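Serine/threonine-protein kinase PknI (Mycobacterium tuberculosis, PDB 5XLM) is a membrane-spanning serine/threonine kinase that slows mycobacterial growth within the infected host and carries an extracellular sensor domain, probably working as a dimer. Local coordinates at residues A[62-67]-A[81-86]. Numbering follows the deposited sequence.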
ATOM      1  N   VAL A  62       7.403   1.640 -10.052  1.00 35.30           N
ATOM      2  CA  VAL A  62       6.043   1.857 -10.534  1.00 34.39           C
ATOM      3  C   VAL A  62       5.299   2.732  -9.533  1.00 33.31           C
ATOM      4  O   VAL A  62       5.200   2.384  -8.350  1.00 32.74           O
ATOM      5  CB  VAL A  62       5.295   0.532 -10.757  1.00 38.62           C
ATOM      6  CG1 VAL A  62       3.851   0.802 -11.143  1.00 34.97           C
ATOM      7  CG2 VAL A  62       5.992  -0.289 -11.835  1.00 35.30           C
ATOM      8  N   ASN A  63       4.770   3.856 -10.010  1.00 33.14           N
ATOM      9  CA  ASN A  63       3.991   4.777  -9.195  1.00 32.27           C
ATOM     10  C   ASN A  63       2.504   4.590  -9.468  1.00 40.69           C
ATOM     11  O   ASN A  63       2.089   4.427 -10.619  1.00 31.54           O
ATOM     12  CB  ASN A  63       4.381   6.230  -9.474  1.00 32.85           C
ATOM     13  CG  ASN A  63       5.811   6.539  -9.087  1.00 33.84           C
ATOM     14  OD1 ASN A  63       6.081   6.985  -7.972  1.00 43.51           O
ATOM     15  ND2 ASN A  63       6.736   6.306 -10.009  1.00 34.93           N
ATOM     16  N   THR A  64       1.710   4.615  -8.400  1.00 30.40           N
ATOM     17  CA  THR A  64       0.257   4.574  -8.488  1.00 32.90           C
ATOM     18  C   THR A  64      -0.313   5.569  -7.487  1.00 31.96           C
ATOM     19  O   THR A  64       0.347   5.946  -6.516  1.00 31.45           O
ATOM     20  CB  THR A  64      -0.301   3.169  -8.212  1.00 35.83           C
ATOM     21  OG1 THR A  64       0.189   2.695  -6.952  1.00 30.94           O
ATOM     22  CG2 THR A  64       0.111   2.199  -9.311  1.00 29.68           C
ATOM     23  N   TRP A  65      -1.547   5.995  -7.731  1.00 28.48           N
ATOM     24  CA  TRP A  65      -2.195   7.002  -6.903  1.00 35.58           C
ATOM     25  C   TRP A  65      -3.441   6.428  -6.249  1.00 32.26           C
ATOM     26  O   TRP A  65      -4.199   5.679  -6.873  1.00 33.31           O
ATOM     27  CB  TRP A  65      -2.539   8.249  -7.721  1.00 33.83           C
ATOM     28  CG  TRP A  65      -1.346   9.124  -7.932  1.00 32.94           C
ATOM     29  CD1 TRP A  65      -1.007  10.234  -7.214  1.00 30.93           C
ATOM     30  CD2 TRP A  65      -0.314   8.947  -8.909  1.00 31.04           C
ATOM     31  NE1 TRP A  65       0.165  10.767  -7.693  1.00 36.67           N
ATOM     32  CE2 TRP A  65       0.612   9.994  -8.732  1.00 33.21           C
ATOM     33  CE3 TRP A  65      -0.088   8.009  -9.921  1.00 34.03           C
ATOM     34  CZ2 TRP A  65       1.745  10.130  -9.529  1.00 42.54           C
ATOM     35  CZ3 TRP A  65       1.042   8.145 -10.712  1.00 37.70           C
ATOM     36  CH2 TRP A  65       1.944   9.198 -10.511  1.00 39.72           C
ATOM     37  N   TRP A  66      -3.644   6.790  -4.984  1.00 31.61           N
ATOM     38  CA  TRP A  66      -4.697   6.217  -4.164  1.00 30.40           C
ATOM     39  C   TRP A  66      -5.365   7.312  -3.348  1.00 31.50           C
ATOM     40  O   TRP A  66      -4.737   8.310  -2.984  1.00 31.20           O
ATOM     41  CB  TRP A  66      -4.143   5.131  -3.230  1.00 32.05           C
ATOM     42  CG  TRP A  66      -3.432   4.024  -3.949  1.00 26.46           C
ATOM     43  CD1 TRP A  66      -2.159   4.048  -4.441  1.00 27.13           C
ATOM     44  CD2 TRP A  66      -3.955   2.727  -4.254  1.00 26.17           C
ATOM     45  NE1 TRP A  66      -1.858   2.848  -5.037  1.00 27.28           N
ATOM     46  CE2 TRP A  66      -2.943   2.018  -4.934  1.00 26.71           C
ATOM     47  CE3 TRP A  66      -5.180   2.096  -4.016  1.00 28.92           C
ATOM     48  CZ2 TRP A  66      -3.121   0.711  -5.381  1.00 27.01           C
ATOM     49  CZ3 TRP A  66      -5.353   0.796  -4.460  1.00 26.17           C
ATOM     50  CH2 TRP A  66      -4.329   0.118  -5.135  1.00 32.18           C
ATOM     51  N   ALA A  67      -6.649   7.117  -3.067  1.00 30.76           N
ATOM     52  CA  ALA A  67      -7.411   7.996  -2.190  1.00 35.93           C
ATOM     53  C   ALA A  67      -7.597   7.277  -0.860  1.00 25.56           C
ATOM     54  O   ALA A  67      -8.317   6.277  -0.782  1.00 30.82           O
ATOM     55  CB  ALA A  67      -8.751   8.367  -2.822  1.00 32.26           C
ATOM     56  N   ALA A  81      -8.120   2.328   0.936  1.00 30.25           N
ATOM     57  CA  ALA A  81      -7.541   3.035  -0.196  1.00 30.37           C
ATOM     58  C   ALA A  81      -8.171   2.538  -1.488  1.00 30.71           C
ATOM     59  O   ALA A  81      -8.158   1.333  -1.765  1.00 31.29           O
ATOM     60  CB  ALA A  81      -6.021   2.849  -0.244  1.00 31.04           C
ATOM     61  N   THR A  82      -8.720   3.464  -2.271  1.00 30.81           N
ATOM     62  CA  THR A  82      -9.255   3.150  -3.587  1.00 36.52           C
ATOM     63  C   THR A  82      -8.328   3.730  -4.645  1.00 37.15           C
ATOM     64  O   THR A  82      -7.826   4.848  -4.497  1.00 31.75           O
ATOM     65  CB  THR A  82     -10.686   3.670  -3.757  1.00 44.65           C
ATOM     66  OG1 THR A  82     -11.142   3.381  -5.091  1.00 60.18           O
ATOM     67  CG2 THR A  82     -10.765   5.170  -3.499  1.00 43.71           C
ATOM     68  N   MET A  83      -8.090   2.959  -5.701  1.00 31.92           N
ATOM     69  CA  MET A  83      -7.103   3.338  -6.700  1.00 32.47           C
ATOM     70  C   MET A  83      -7.641   4.428  -7.617  1.00 36.43           C
ATOM     71  O   MET A  83      -8.792   4.381  -8.060  1.00 36.49           O
ATOM     72  CB  MET A  83      -6.689   2.122  -7.526  1.00 34.65           C
ATOM     73  CG  MET A  83      -5.425   2.325  -8.337  1.00 40.50           C
ATOM     74  SD  MET A  83      -4.906   0.807  -9.160  1.00 50.01           S
ATOM     75  CE  MET A  83      -3.344   1.309  -9.876  1.00 56.77           C
ATOM     76  N   LEU A  84      -6.797   5.414  -7.892  1.00 45.47           N
ATOM     77  CA  LEU A  84      -7.116   6.492  -8.811  1.00 47.57           C
ATOM     78  C   LEU A  84      -6.504   6.203 -10.177  1.00 49.09           C
ATOM     79  O   LEU A  84      -5.649   5.326 -10.332  1.00 47.00           O
ATOM     80  CB  LEU A  84      -6.615   7.828  -8.256  1.00 46.34           C
ATOM     81  CG  LEU A  84      -7.101   8.199  -6.851  1.00 45.52           C
ATOM     82  CD1 LEU A  84      -6.416   9.469  -6.379  1.00 45.36           C
ATOM     83  CD2 LEU A  84      -8.616   8.356  -6.814  1.00 46.10           C
ATOM     84  N   ASP A  85      -6.961   6.946 -11.179  1.00 48.54           N
ATOM     85  CA  ASP A  85      -6.443   6.753 -12.525  1.00 49.47           C
ATOM     86  C   ASP A  85      -5.019   7.291 -12.625  1.00 49.37           C
ATOM     87  O   ASP A  85      -4.620   8.197 -11.890  1.00 48.96           O
ATOM     88  CB  ASP A  85      -7.354   7.429 -13.549  1.00 50.88           C
ATOM     89  CG  ASP A  85      -7.159   6.885 -14.951  1.00 67.63           C
ATOM     90  OD1 ASP A  85      -6.072   7.100 -15.529  1.00 59.18           O
ATOM     91  OD2 ASP A  85      -8.086   6.221 -15.464  1.00 66.44           O
ATOM     92  N   ASP A  86      -4.249   6.713 -13.550  1.00 54.42           N
ATOM     93  CA  ASP A  86      -2.820   7.008 -13.616  1.00 52.34           C
ATOM     94  C   ASP A  86      -2.559   8.462 -13.992  1.00 60.32           C
ATOM     95  O   ASP A  86      -1.697   9.118 -13.394  1.00 65.34           O
ATOM     96  CB  ASP A  86      -2.134   6.070 -14.609  1.00 50.26           C
ATOM     97  CG  ASP A  86      -2.006   4.658 -14.082  1.00 59.01           C
ATOM     98  OD1 ASP A  86      -2.007   4.478 -12.844  1.00 57.85           O
ATOM     99  OD2 ASP A  86      -1.895   3.727 -14.906  1.00 58.79           O
TER
HETATM  100  O   HOH W   1      -3.015   4.874 -10.008  1.00 25.49           O
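W66 and M83 stand side by side as a non-hydrogen-bonded pair of the antiparallel β-hairpin formed by strands 62-72 and 77-83 in the extracellular sensor domain, both side chains on one face of the sheet, and they illustrate how a methionine can line an indole. With CG anti to its backbone N (chi1 -165°) and an extended chain beyond, M83 runs obliquely across one face of the W66 ring. Its CB sits 3.9 Å from the centroid of the six-membered ring, a CH-pi contact, while SD follows in an oblique Met-aromatic contact at 4.6 Å from the same centroid. M83 CE then meets T64 CG2 at 3.6 Å. That threonine also helps to hold the rotation of the indole: W66 NE1 donates to T64 OG1 at 2.8 Å, with OG1 lying 19° out of the plane of the W66 ring. F100 meets W66 edge-to-face.

On the other side of the sheet, A67 CB packs against T82 CG2 and L84 CD2. A67 and T82 exchange two backbone hydrogen bonds, and L84 N adds a third to W65 O at 2.8 Å. After L84 the backbone bonds to strand 62-67 stop, and a single water joins the two segments. D86, whose OD2 forms a salt bridge with K93, takes part through its other oxygen: the water accepts from W65 N at 2.9 Å and lies within donating distance of L84 O and, at 3.0 Å, of D86 OD1.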